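Local coordinates for protein leucine aminopeptidase (Fimbriiglobus ruber, PDB 7D1B) that probably acts as a zinc-dependent glutaminyl-peptide cyclotransferase, built on the fold of the M28 family of aminopeptidases, at residues Arg53-Val58 against Asp316-Lys321; Ser129-Arg134 against Phe181-Gly186; Ala153-Ala158 against Leu231-Ala236; Phe235-Ala240 against Val300-Tyr305; Val266-Phe271 against Met323-Asn328. All coordinates share one frame; numbering follows the deposited sequence. Where two conformers were deposited one is given.

Interaction 1: Arg53-Val58 against Asp316-Lys321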
# COMPACT_ATOMS: atom_id res chain seq x y z
N ARG A 53 -1.64 18.65 0.90
CA ARG A 53 -0.59 18.07 1.74
C ARG A 53 -0.29 16.64 1.30
O ARG A 53 0.87 16.23 1.25
CB ARG A 53 -1.02 18.16 3.20
CG ARG A 53 0.07 17.71 4.16
CD ARG A 53 -0.25 18.09 5.60
NE ARG A 53 -1.50 17.47 6.03
CZ ARG A 53 -2.12 17.74 7.16
NH1 ARG A 53 -1.61 18.63 8.00
NH2 ARG A 53 -3.26 17.12 7.46
N ALA A 54 -1.34 15.87 0.97
CA ALA A 54 -1.12 14.50 0.51
C ALA A 54 -0.25 14.47 -0.74
O ALA A 54 0.69 13.65 -0.85
CB ALA A 54 -2.48 13.84 0.28
N VAL A 55 -0.54 15.35 -1.71
CA VAL A 55 0.29 15.39 -2.92
C VAL A 55 1.71 15.84 -2.58
O VAL A 55 2.69 15.34 -3.16
CB VAL A 55 -0.36 16.27 -4.00
CG1 VAL A 55 0.59 16.47 -5.17
CG2 VAL A 55 -1.65 15.63 -4.47
N LYS A 56 1.84 16.80 -1.66
CA LYS A 56 3.17 17.25 -1.24
C LYS A 56 3.99 16.10 -0.68
O LYS A 56 5.20 16.05 -0.89
CB LYS A 56 3.04 18.39 -0.22
CG LYS A 56 4.36 18.87 0.39
CD LYS A 56 4.14 19.86 1.54
CE LYS A 56 3.69 19.14 2.81
NZ LYS A 56 3.44 20.05 3.97
N TYR A 57 3.35 15.18 0.04
CA TYR A 57 4.09 14.03 0.55
C TYR A 57 4.54 13.11 -0.60
O TYR A 57 5.65 12.55 -0.54
CB TYR A 57 3.28 13.27 1.60
CG TYR A 57 3.11 14.01 2.90
CD1 TYR A 57 4.14 14.77 3.42
CD2 TYR A 57 1.92 13.94 3.61
CE1 TYR A 57 4.00 15.44 4.62
CE2 TYR A 57 1.76 14.60 4.81
CZ TYR A 57 2.80 15.36 5.31
OH TYR A 57 2.66 16.04 6.50
N VAL A 58 3.72 12.95 -1.64
CA VAL A 58 4.21 12.22 -2.82
C VAL A 58 5.45 12.89 -3.38
O VAL A 58 6.46 12.24 -3.69
CB VAL A 58 3.13 12.08 -3.91
CG1 VAL A 58 3.73 11.36 -5.12
CG2 VAL A 58 1.92 11.34 -3.39
N ASP A 316 2.99 14.74 -10.74
CA ASP A 316 1.92 15.47 -11.41
C ASP A 316 0.78 14.56 -11.88
O ASP A 316 -0.27 15.07 -12.28
CB ASP A 316 2.47 16.20 -12.62
CG ASP A 316 3.20 15.28 -13.54
OD1 ASP A 316 4.36 14.94 -13.24
OD2 ASP A 316 2.59 14.83 -14.53
N LYS A 317 0.96 13.24 -11.82
CA LYS A 317 -0.13 12.32 -12.15
C LYS A 317 -1.05 12.04 -10.97
O LYS A 317 -2.07 11.38 -11.14
CB LYS A 317 0.43 10.99 -12.67
CG LYS A 317 1.41 11.13 -13.82
CD LYS A 317 0.83 11.91 -15.01
CE LYS A 317 1.78 11.92 -16.21
NZ LYS A 317 3.10 12.51 -15.87
N ILE A 318 -0.70 12.51 -9.79
CA ILE A 318 -1.47 12.19 -8.58
C ILE A 318 -2.57 13.23 -8.40
O ILE A 318 -2.33 14.43 -8.52
CB ILE A 318 -0.55 12.18 -7.35
CG1 ILE A 318 0.62 11.21 -7.56
CG2 ILE A 318 -1.36 11.86 -6.10
CD1 ILE A 318 0.20 9.78 -7.89
N SER A 319 -3.78 12.76 -8.10
CA SER A 319 -4.89 13.64 -7.75
C SER A 319 -5.05 13.68 -6.23
O SER A 319 -5.31 12.65 -5.59
CB SER A 319 -6.17 13.11 -8.39
OG SER A 319 -7.29 13.67 -7.74
N GLY A 320 -4.93 14.87 -5.64
CA GLY A 320 -5.17 14.99 -4.21
C GLY A 320 -6.58 14.61 -3.81
O GLY A 320 -6.79 14.01 -2.76
N LYS A 321 -7.57 14.95 -4.65
CA LYS A 321 -8.94 14.57 -4.35
C LYS A 321 -9.10 13.05 -4.34
O LYS A 321 -9.79 12.50 -3.48
CB LYS A 321 -9.90 15.20 -5.36
CG LYS A 321 -11.29 14.51 -5.42
CD LYS A 321 -12.31 14.87 -4.35
CE LYS A 321 -13.60 14.12 -4.64
NZ LYS A 321 -14.43 13.94 -3.43
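Next to I318, the residue whose two branches meet V55 and V58, the ammonium NZ of K317 is gripped by D316 OD2, by the carbonyl O of S312 and, weakly, by T314 OG1. The salt bridge from K317 NZ to D316 OD2 measures 2.7 Å and enters on the syn side of the carboxylate; D316 has two conformers, so this bridge may be made only part of the time. Across the contact itself no hydrogen bond is made, and 189 Å² is buried by van der Waals contact, methyl on methyl and methyl on backbone. V55 has CG1 anti to its backbone nitrogen (chi1 172°), which leaves the other methyl to lean across, V55 CG2 lying 3.6 Å from G320 N. Because G320 carries no side chain, this methyl can rest directly on the backbone. The same V55 CG2 meets I318 CG2 at 4.1 Å, while I318 CG1 meets V58 CG1 at 4.0 Å, so the two branches of the isoleucine serve two residues one helical turn apart. The contact thereby joins one face of helix 51-63 to the N-terminal end of helix 320-336 in an alpha/beta fold of the M28 type. S319 holds the N-cap position of the later helix, its OG accepting from Q322 N, and M323 beyond it packs against A54, V58 and I318 together. On another side of the early helix, R53 forms a salt bridge with E165 and Y57 OH bonds H168, tying residues 53-58 to helix 153-167 and the loop after it.

Interaction 2: Ser129-Arg134 against Phe181-Gly186; sequences SHYDTR and FVLFDG
S129 uses both its backbone polar atoms against the second strand: S129 N donates to V182 O at 3.1 Å, and S129 O accepts from F184 N at 2.9 Å. A third backbone bond, Y131 N to F184 O at 3.0 Å, carries the parallel register past the end of the regular strand, its donor tilted from the carbonyl plane. F184 O also receives a CA-H...O contact from H130 CA, so two groups share this acceptor. The hydroxyl S129 OG turns back on its own chain and donates to H130 O at 2.9 Å. H130 has CG between its backbone N and carbonyl carbon (chi1 84°), which brings ND1 to D132 OD1 at 2.8 Å with an N-H...O angle of 162°. That oxygen lies close to the imidazole plane, yet the imidazole meets the carboxylate from above, 52° out of its plane; D132 OD1 accepts E187 N as well. The other imidazole nitrogen, H130 NE2, bonds D155, so both nitrogens have a partner and the ring's rotation is fixed. Y131 lies with one face over L183 CB, a CH-pi contact 3.9 Å from CB to the ring centroid, and its OH reaches T111 O. Buried D185 is satisfied by S69 at OD1 and by T111 N at OD2. These are neighbouring parallel strands of the mixed central sheet, and their C-terminal ends lead, as is usual in alpha/beta enzymes, to the functional site: H130 stands in the second shell, behind the zinc ligand D155.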
# COMPACT_ATOMS: atom_id res chain seq x y z
N SER A 129 1.04 -0.96 1.78
CA SER A 129 1.54 -0.49 0.49
C SER A 129 2.97 -1.00 0.39
O SER A 129 3.63 -1.15 1.42
CB SER A 129 1.56 1.04 0.48
OG SER A 129 2.06 1.55 -0.74
N HIS A 130 3.46 -1.21 -0.83
CA HIS A 130 4.92 -1.35 -0.94
C HIS A 130 5.55 0.03 -0.91
O HIS A 130 4.88 1.05 -1.09
CB HIS A 130 5.34 -2.20 -2.15
CG HIS A 130 5.43 -1.47 -3.46
ND1 HIS A 130 6.64 -1.22 -4.08
CD2 HIS A 130 4.48 -1.03 -4.32
CE1 HIS A 130 6.42 -0.62 -5.24
NE2 HIS A 130 5.12 -0.49 -5.41
N TYR A 131 6.86 0.08 -0.66
CA TYR A 131 7.55 1.36 -0.69
C TYR A 131 8.93 1.29 -1.33
O TYR A 131 9.58 2.33 -1.45
CB TYR A 131 7.58 2.07 0.68
CG TYR A 131 8.52 1.55 1.76
CD1 TYR A 131 8.85 0.20 1.88
CD2 TYR A 131 9.03 2.43 2.69
CE1 TYR A 131 9.71 -0.24 2.91
CE2 TYR A 131 9.87 2.00 3.70
CZ TYR A 131 10.21 0.67 3.81
OH TYR A 131 11.05 0.29 4.84
N ASP A 132 9.39 0.12 -1.77
CA ASP A 132 10.53 0.08 -2.67
C ASP A 132 10.09 0.57 -4.05
O ASP A 132 8.92 0.47 -4.41
CB ASP A 132 11.11 -1.33 -2.76
CG ASP A 132 10.15 -2.32 -3.41
OD1 ASP A 132 8.97 -2.41 -2.98
OD2 ASP A 132 10.58 -3.04 -4.33
N THR A 133 11.02 1.10 -4.82
CA THR A 133 10.70 1.49 -6.19
C THR A 133 11.41 0.55 -7.16
O THR A 133 12.54 0.11 -6.92
CB THR A 133 11.01 2.96 -6.49
OG1 THR A 133 12.41 3.24 -6.31
CG2 THR A 133 10.18 3.88 -5.59
N ARG A 134 10.73 0.24 -8.25
CA ARG A 134 11.28 -0.68 -9.24
C ARG A 134 12.57 -0.10 -9.82
O ARG A 134 12.65 1.10 -10.06
CB ARG A 134 10.26 -0.85 -10.35
CG ARG A 134 10.49 -2.07 -11.22
CD ARG A 134 9.40 -2.17 -12.29
NE ARG A 134 9.64 -3.30 -13.17
CZ ARG A 134 9.08 -4.50 -13.06
NH1 ARG A 134 9.43 -5.46 -13.92
NH2 ARG A 134 8.21 -4.77 -12.09
N PHE A 181 -0.25 0.47 9.89
CA PHE A 181 0.21 0.87 8.57
C PHE A 181 1.45 0.03 8.28
O PHE A 181 2.43 0.10 9.05
CB PHE A 181 0.61 2.34 8.58
CG PHE A 181 -0.52 3.33 8.71
CD1 PHE A 181 -1.87 2.95 8.81
CD2 PHE A 181 -0.23 4.70 8.71
CE1 PHE A 181 -2.89 3.92 8.90
CE2 PHE A 181 -1.24 5.65 8.80
CZ PHE A 181 -2.57 5.27 8.89
N VAL A 182 1.42 -0.77 7.23
CA VAL A 182 2.53 -1.67 6.93
C VAL A 182 3.08 -1.30 5.56
O VAL A 182 2.35 -1.29 4.56
CB VAL A 182 2.11 -3.15 6.99
CG1 VAL A 182 3.30 -4.05 6.68
CG2 VAL A 182 1.49 -3.48 8.36
N LEU A 183 4.38 -1.00 5.52
CA LEU A 183 5.10 -0.68 4.29
C LEU A 183 6.01 -1.86 3.95
O LEU A 183 6.94 -2.18 4.71
CB LEU A 183 5.89 0.61 4.46
CG LEU A 183 4.93 1.81 4.54
CD1 LEU A 183 5.62 2.96 5.21
CD2 LEU A 183 4.44 2.16 3.16
N PHE A 184 5.72 -2.51 2.83
CA PHE A 184 6.48 -3.68 2.39
C PHE A 184 7.67 -3.26 1.53
O PHE A 184 7.51 -2.57 0.52
CB PHE A 184 5.62 -4.60 1.54
CG PHE A 184 4.40 -5.13 2.24
CD1 PHE A 184 4.49 -5.85 3.44
CD2 PHE A 184 3.13 -4.93 1.69
CE1 PHE A 184 3.34 -6.34 4.06
CE2 PHE A 184 2.00 -5.43 2.30
CZ PHE A 184 2.10 -6.13 3.49
N ASP A 185 8.86 -3.72 1.92
CA ASP A 185 10.01 -3.62 1.04
C ASP A 185 9.95 -4.72 -0.03
O ASP A 185 9.19 -5.69 0.07
CB ASP A 185 11.28 -3.77 1.88
CG ASP A 185 12.51 -3.07 1.27
OD1 ASP A 185 12.52 -2.70 0.07
OD2 ASP A 185 13.48 -2.89 2.04
N GLY A 186 10.77 -4.55 -1.06
CA GLY A 186 11.06 -5.65 -1.96
C GLY A 186 9.86 -6.21 -2.69
O GLY A 186 9.85 -7.39 -3.04

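Interaction 3: Ala153-Ala158 against Leu231-Ala236; sequences ANDGTA and LLDLFA. With ZN (zinc ion), chain B.
N154 reaches across with its amide oxygen: OD1 accepts the A236 backbone N at 2.9 Å, in the amide plane and on a lone pair, with an N-H...O angle of 149°. Around this bond the packing is tight. A236 CB lies 3.3 Å from N154 OD1 and 3.7 Å from A158 CB, and F235 presents its ring edge to the carbonyl of A158, CZ being 3.6 Å from O. N154 CG stands anti to the backbone N (chi1 -164°), which carries the amide toward the loop, where ND2 pairs with H237 ND1. A leucine in place of N154 would probably leave A236 N without its acceptor and H237 ND1 without its amide partner. Toward the metal the contact is looser. L234 N bonds N154 O only weakly, at 3.2 Å, and L234 CD2 lies alongside D155 CB. D155 OD2 binds the zinc ion at 2.0 Å; E188, H309 and a water complete its ligands. D155 OD1 meets H130 NE2 and lies 3.6 Å from D233 OD1, the two side chains pointing the same way with carboxylate planes 48° apart; D233 also lies close to D285. The contact thus joins the N-terminal part of helix 153-167 to the loop leaving strand 225-232, with helix 51-63 against A153 and T157 and helix 320-336 against L232, F235 and A236.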
# COMPACT_ATOMS: atom_id res chain seq x y z
N ALA A 153 5.65 7.35 -8.86
CA ALA A 153 4.83 8.19 -7.97
C ALA A 153 3.54 7.50 -7.54
O ALA A 153 3.14 7.60 -6.37
CB ALA A 153 4.49 9.51 -8.64
N ASN A 154 2.85 6.83 -8.46
CA ASN A 154 1.57 6.19 -8.17
C ASN A 154 1.72 4.73 -7.77
O ASN A 154 0.73 4.01 -7.71
CB ASN A 154 0.66 6.31 -9.39
CG ASN A 154 -0.81 6.03 -9.09
OD1 ASN A 154 -1.32 6.34 -8.00
ND2 ASN A 154 -1.52 5.46 -10.06
N ASP A 155 2.94 4.28 -7.52
CA ASP A 155 3.24 2.85 -7.43
C ASP A 155 4.07 2.68 -6.16
O ASP A 155 5.29 2.88 -6.16
CB ASP A 155 3.94 2.47 -8.72
CG ASP A 155 4.23 0.99 -8.84
OD1 ASP A 155 4.10 0.23 -7.85
OD2 ASP A 155 4.64 0.57 -9.96
N GLY A 156 3.40 2.35 -5.06
CA GLY A 156 4.00 2.34 -3.74
C GLY A 156 4.05 3.72 -3.11
O GLY A 156 3.51 3.93 -2.02
N THR A 157 4.67 4.68 -3.81
CA THR A 157 4.93 5.99 -3.23
C THR A 157 3.63 6.62 -2.74
O THR A 157 3.57 7.15 -1.63
CB THR A 157 5.60 6.90 -4.25
OG1 THR A 157 6.68 6.19 -4.88
CG2 THR A 157 6.15 8.13 -3.57
N ALA A 158 2.59 6.59 -3.58
CA ALA A 158 1.35 7.27 -3.20
C ALA A 158 0.70 6.62 -1.99
O ALA A 158 0.04 7.32 -1.21
CB ALA A 158 0.38 7.32 -4.38
N LEU A 231 -4.60 -3.25 0.77
CA LEU A 231 -3.40 -2.87 0.05
C LEU A 231 -3.75 -1.74 -0.91
O LEU A 231 -4.74 -1.82 -1.64
CB LEU A 231 -2.87 -4.07 -0.73
CG LEU A 231 -1.72 -3.77 -1.68
CD1 LEU A 231 -0.46 -3.35 -0.91
CD2 LEU A 231 -1.43 -4.98 -2.56
N LEU A 232 -2.95 -0.70 -0.89
CA LEU A 232 -3.11 0.44 -1.81
C LEU A 232 -2.06 0.31 -2.90
O LEU A 232 -0.87 0.28 -2.60
CB LEU A 232 -2.83 1.72 -1.04
CG LEU A 232 -3.78 1.99 0.14
CD1 LEU A 232 -3.24 3.17 0.95
CD2 LEU A 232 -5.21 2.22 -0.35
N ASP A 233 -2.48 0.27 -4.17
CA ASP A 233 -1.51 0.18 -5.25
C ASP A 233 -2.11 0.79 -6.52
O ASP A 233 -3.22 0.41 -6.90
CB ASP A 233 -1.19 -1.30 -5.51
CG ASP A 233 0.13 -1.51 -6.26
OD1 ASP A 233 0.85 -0.51 -6.54
OD2 ASP A 233 0.48 -2.68 -6.58
N LEU A 234 -1.41 1.72 -7.17
CA LEU A 234 -1.88 2.29 -8.44
C LEU A 234 -3.30 2.83 -8.30
O LEU A 234 -4.20 2.51 -9.09
CB LEU A 234 -1.79 1.30 -9.60
CG LEU A 234 -0.51 0.51 -9.76
CD1 LEU A 234 -0.67 -0.47 -10.91
CD2 LEU A 234 0.67 1.40 -10.00
N PHE A 235 -3.50 3.70 -7.30
CA PHE A 235 -4.85 4.07 -6.87
C PHE A 235 -5.10 5.56 -6.86
O PHE A 235 -6.23 5.96 -6.61
CB PHE A 235 -5.12 3.55 -5.44
CG PHE A 235 -4.35 4.29 -4.40
CD1 PHE A 235 -3.06 3.91 -4.07
CD2 PHE A 235 -4.90 5.40 -3.75
CE1 PHE A 235 -2.31 4.64 -3.16
CE2 PHE A 235 -4.15 6.13 -2.83
CZ PHE A 235 -2.86 5.74 -2.53
N ALA A 236 -4.08 6.40 -7.08
CA ALA A 236 -4.16 7.80 -6.71
C ALA A 236 -4.26 8.74 -7.90
O ALA A 236 -4.26 9.96 -7.71
CB ALA A 236 -2.96 8.18 -5.83
ZN ZN B . 5.17 -1.32 -10.05
O HOH W 1 3.30 -2.30 -10.07

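Interaction 4: Phe235-Ala240 against Val300-Tyr305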
# COMPACT_ATOMS: atom_id res chain seq x y z
N PHE A 235 -3.50 3.70 -7.30
CA PHE A 235 -4.85 4.07 -6.87
C PHE A 235 -5.10 5.56 -6.86
O PHE A 235 -6.23 5.96 -6.61
CB PHE A 235 -5.12 3.55 -5.44
CG PHE A 235 -4.35 4.29 -4.40
CD1 PHE A 235 -3.06 3.91 -4.07
CD2 PHE A 235 -4.90 5.40 -3.75
CE1 PHE A 235 -2.31 4.64 -3.16
CE2 PHE A 235 -4.15 6.13 -2.83
CZ PHE A 235 -2.86 5.74 -2.53
N ALA A 236 -4.08 6.40 -7.08
CA ALA A 236 -4.16 7.80 -6.71
C ALA A 236 -4.26 8.74 -7.90
O ALA A 236 -4.26 9.96 -7.71
CB ALA A 236 -2.96 8.18 -5.83
N HIS A 237 -4.33 8.20 -9.12
CA HIS A 237 -4.41 9.04 -10.31
C HIS A 237 -5.82 9.61 -10.50
O HIS A 237 -6.82 9.10 -9.99
CB HIS A 237 -3.97 8.24 -11.54
CG HIS A 237 -4.60 6.90 -11.67
ND1 HIS A 237 -4.32 5.86 -10.81
CD2 HIS A 237 -5.49 6.42 -12.58
CE1 HIS A 237 -5.00 4.80 -11.18
NE2 HIS A 237 -5.72 5.10 -12.25
N ASP A 238 -5.87 10.68 -11.29
CA ASP A 238 -7.11 11.39 -11.57
C ASP A 238 -8.06 10.49 -12.36
O ASP A 238 -7.70 9.99 -13.43
CB ASP A 238 -6.73 12.62 -12.41
CG ASP A 238 -7.88 13.57 -12.63
OD1 ASP A 238 -8.88 13.53 -11.89
OD2 ASP A 238 -7.75 14.40 -13.55
N GLY A 239 -9.27 10.29 -11.86
CA GLY A 239 -10.22 9.48 -12.58
C GLY A 239 -9.97 7.99 -12.47
O GLY A 239 -10.47 7.22 -13.30
N ALA A 240 -9.22 7.56 -11.46
CA ALA A 240 -8.92 6.14 -11.29
C ALA A 240 -10.20 5.31 -11.27
O ALA A 240 -11.25 5.73 -10.77
CB ALA A 240 -8.17 5.93 -9.97
N VAL A 300 -6.71 -2.43 -3.53
CA VAL A 300 -7.38 -1.23 -4.02
C VAL A 300 -6.45 -0.67 -5.09
O VAL A 300 -5.39 -0.10 -4.78
CB VAL A 300 -7.65 -0.25 -2.87
CG1 VAL A 300 -8.12 1.10 -3.42
CG2 VAL A 300 -8.70 -0.85 -1.95
N ILE A 301 -6.83 -0.89 -6.36
CA ILE A 301 -5.91 -0.76 -7.49
C ILE A 301 -6.72 -0.42 -8.73
O ILE A 301 -7.84 -0.91 -8.92
CB ILE A 301 -5.11 -2.08 -7.68
CG1 ILE A 301 -4.13 -2.00 -8.85
CG2 ILE A 301 -6.05 -3.30 -7.82
CD1 ILE A 301 -3.10 -3.13 -8.86
N ASP A 302 -6.11 0.37 -9.62
CA ASP A 302 -6.57 0.48 -11.00
C ASP A 302 -5.40 0.01 -11.86
O ASP A 302 -4.47 0.78 -12.14
CB ASP A 302 -6.98 1.90 -11.36
CG ASP A 302 -7.37 2.05 -12.82
OD1 ASP A 302 -7.36 1.04 -13.57
OD2 ASP A 302 -7.70 3.21 -13.19
N PHE A 303 -5.45 -1.26 -12.28
CA PHE A 303 -4.31 -1.81 -12.98
C PHE A 303 -4.19 -1.29 -14.40
O PHE A 303 -3.21 -1.60 -15.07
CB PHE A 303 -4.39 -3.35 -12.93
CG PHE A 303 -3.08 -4.07 -13.22
CD1 PHE A 303 -1.83 -3.54 -12.88
CD2 PHE A 303 -3.12 -5.31 -13.84
CE1 PHE A 303 -0.65 -4.26 -13.16
CE2 PHE A 303 -1.95 -6.02 -14.11
CZ PHE A 303 -0.73 -5.49 -13.77
N ASP A 304 -5.16 -0.49 -14.87
CA ASP A 304 -5.05 0.16 -16.16
C ASP A 304 -4.38 1.54 -16.09
O ASP A 304 -4.34 2.24 -17.11
CB ASP A 304 -6.41 0.23 -16.84
CG ASP A 304 -6.95 -1.13 -17.19
OD1 ASP A 304 -6.15 -2.00 -17.61
OD2 ASP A 304 -8.17 -1.35 -17.02
N TYR A 305 -3.82 1.91 -14.95
CA TYR A 305 -3.09 3.16 -14.84
C TYR A 305 -2.17 3.34 -16.04
O TYR A 305 -1.32 2.48 -16.33
CB TYR A 305 -2.25 3.12 -13.57
CG TYR A 305 -1.33 4.30 -13.37
CD1 TYR A 305 -1.79 5.61 -13.53
CD2 TYR A 305 -0.01 4.12 -12.98
CE1 TYR A 305 -0.95 6.70 -13.30
CE2 TYR A 305 0.84 5.19 -12.75
CZ TYR A 305 0.36 6.48 -12.91
OH TYR A 305 1.17 7.57 -12.65
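H237 and D302 join two beta turns beyond the C-terminal ends of the neighbouring parallel strands 225-232 and 297-300, at one edge of the central sheet: a type II turn from H237 to A240 and a type I turn from D302 to Y305. H237 sets CG between its backbone N and carbonyl carbon (chi1 49°), and this turns NE2 toward D302 OD2 at 2.9 Å. The acceptor lies almost in the ring plane, whereas the donor stands 44° out of the carboxylate plane. D302, extended with CG anti to its N, divides its oxygens: OD2 takes H237 and the amide of R241, while OD1 accepts D304 N at 3.0 Å in an Asx turn. The imidazole is also covered on both faces, by Y305 CD1, 3.6 Å from H237 CG, and by A240 CB on the opposite one. The H237 and Y305 ring planes lie at 39°, their centroids 4.8 Å apart, and the two side chains run past each other in opposite directions. Y305 OH is held by D313. If H237 were an alanine, D302 would probably lose its imidazole donor, and a gap would open between Y305 and A240. Nearer the strands F235 CB rests 3.7 Å from V300 O, and at the other border A240 CA approaches D302 OD2 to 3.7 Å.

Interaction 5: Val266-Phe271 against Met323-Asn328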
# COMPACT_ATOMS: atom_id res chain seq x y z
N VAL A 266 -19.43 7.71 1.19
CA VAL A 266 -18.63 8.92 1.22
C VAL A 266 -18.54 9.60 -0.14
O VAL A 266 -18.06 10.73 -0.21
CB VAL A 266 -17.27 8.75 1.90
CG1 VAL A 266 -17.46 8.20 3.31
CG2 VAL A 266 -16.41 7.85 1.05
N GLY A 267 -19.07 8.99 -1.19
CA GLY A 267 -19.02 9.61 -2.51
C GLY A 267 -17.70 9.43 -3.22
O GLY A 267 -17.34 10.26 -4.07
N ALA A 268 -16.95 8.36 -2.92
CA ALA A 268 -15.68 8.08 -3.60
C ALA A 268 -16.01 7.35 -4.88
O ALA A 268 -16.17 6.12 -4.91
CB ALA A 268 -14.79 7.26 -2.68
N LYS A 269 -16.15 8.11 -5.97
CA LYS A 269 -16.68 7.57 -7.22
C LYS A 269 -15.70 6.64 -7.92
O LYS A 269 -16.12 5.90 -8.82
CB LYS A 269 -17.04 8.72 -8.16
CG LYS A 269 -18.06 9.71 -7.61
CD LYS A 269 -19.43 9.04 -7.57
CE LYS A 269 -20.51 9.88 -6.90
NZ LYS A 269 -20.73 11.15 -7.62
N SER A 270 -14.43 6.64 -7.53
CA SER A 270 -13.49 5.71 -8.16
C SER A 270 -13.78 4.25 -7.83
O SER A 270 -13.34 3.38 -8.58
CB SER A 270 -12.06 6.05 -7.75
OG SER A 270 -11.85 5.91 -6.34
N PHE A 271 -14.47 3.95 -6.73
CA PHE A 271 -14.74 2.56 -6.36
C PHE A 271 -15.93 2.08 -7.17
O PHE A 271 -17.06 2.53 -6.94
CB PHE A 271 -15.02 2.41 -4.87
CG PHE A 271 -13.80 2.62 -3.99
CD1 PHE A 271 -13.33 3.91 -3.68
CD2 PHE A 271 -13.10 1.53 -3.48
CE1 PHE A 271 -12.23 4.10 -2.87
CE2 PHE A 271 -11.98 1.72 -2.67
CZ PHE A 271 -11.54 3.00 -2.38
N MET A 323 -6.73 10.92 -3.60
CA MET A 323 -6.10 10.46 -2.37
C MET A 323 -7.03 10.64 -1.18
O MET A 323 -7.15 9.75 -0.34
CB MET A 323 -4.79 11.22 -2.13
CG MET A 323 -3.76 10.92 -3.17
SD MET A 323 -2.11 11.49 -2.83
CE MET A 323 -1.58 10.50 -1.44
N VAL A 324 -7.69 11.80 -1.08
CA VAL A 324 -8.60 12.07 0.03
C VAL A 324 -9.77 11.10 0.02
O VAL A 324 -10.18 10.59 1.07
CB VAL A 324 -9.07 13.54 -0.02
CG1 VAL A 324 -10.31 13.75 0.86
CG2 VAL A 324 -7.94 14.49 0.37
N ASP A 325 -10.33 10.82 -1.17
CA ASP A 325 -11.44 9.88 -1.26
C ASP A 325 -11.03 8.51 -0.72
O ASP A 325 -11.75 7.90 0.08
CB ASP A 325 -11.89 9.72 -2.71
CG ASP A 325 -12.81 10.80 -3.20
OD1 ASP A 325 -13.19 11.72 -2.44
OD2 ASP A 325 -13.15 10.73 -4.39
N VAL A 326 -9.88 8.01 -1.18
CA VAL A 326 -9.43 6.70 -0.70
C VAL A 326 -9.14 6.74 0.80
O VAL A 326 -9.51 5.80 1.53
CB VAL A 326 -8.25 6.20 -1.54
CG1 VAL A 326 -7.65 4.92 -0.95
CG2 VAL A 326 -8.70 5.96 -2.99
N GLY A 327 -8.54 7.82 1.28
CA GLY A 327 -8.31 7.95 2.71
C GLY A 327 -9.58 7.91 3.53
O GLY A 327 -9.65 7.26 4.57
N ASN A 328 -10.62 8.60 3.06
CA ASN A 328 -11.88 8.59 3.78
C ASN A 328 -12.54 7.23 3.74
O ASN A 328 -13.17 6.83 4.72
CB ASN A 328 -12.78 9.69 3.25
CG ASN A 328 -12.48 11.02 3.92
OD1 ASN A 328 -12.27 11.09 5.14
ND2 ASN A 328 -12.54 12.08 3.15
O HOH W 2 -15.00 10.76 -6.34
O HOH W 3 -12.66 8.47 -5.85
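A268 packs on D325, CB to CB 3.8 Å, and A268 CA lies 3.7 Å from D325 OD2. Beside them V326 CG2 touches F271 CE1 at 4.0 Å; the two side chains cross at about a right angle, and the methyl approaches the ring obliquely. No hydrogen bond runs directly between the segments. Two waters make the link, both donating to D325 OD2: one accepts from K269 N at 2.9 Å and lies 2.7 Å from that oxygen, the other accepts from S270 N at 3.1 Å and lies 2.7 Å from the same atom. D325 sets CG anti to its carbonyl carbon (chi1 -82°), which sends OD2 out from the helix toward these amides. The amides belong to a type I beta turn, A268 to F271, closed by only a weak bond from F271 N to A268 O at 3.3 Å. One residue, G267, separates this turn from helix 253-266, and it leaves helical geometry with positive phi (81°); the contact therefore packs the exit of one helix of the alpha/beta fold against the flank of helix 320-336. Further out, D325 OD1 forms a salt bridge with K321, one turn earlier in the same helix. S270 OG bonds Q322 NE2, and W260 meets the F271 ring edge-to-face. L242 of strand 242-244 touches S270, F271 and V326 alike.

In the fold
From the N terminus, residues 53-58 open the widest loop, which interaction 1 closes only at 316-321; interactions 2, 3 and 4 are nested within it. Interaction 2 pairs two neighbouring strands, and interaction 3 crosses it, because helix 153-167 starts between those strands in sequence; H130 and D155 connect the two contacts. Interaction 4 begins on the stretch where interaction 3 ends, sharing F235 and A236, and reaches the loop after the edge strand 297-300. Interaction 5 crosses both interaction 4 and interaction 1, drawing the end of helix 253-266 to helix 320-336, whose M323 also packs against the residues of interactions 1 and 3.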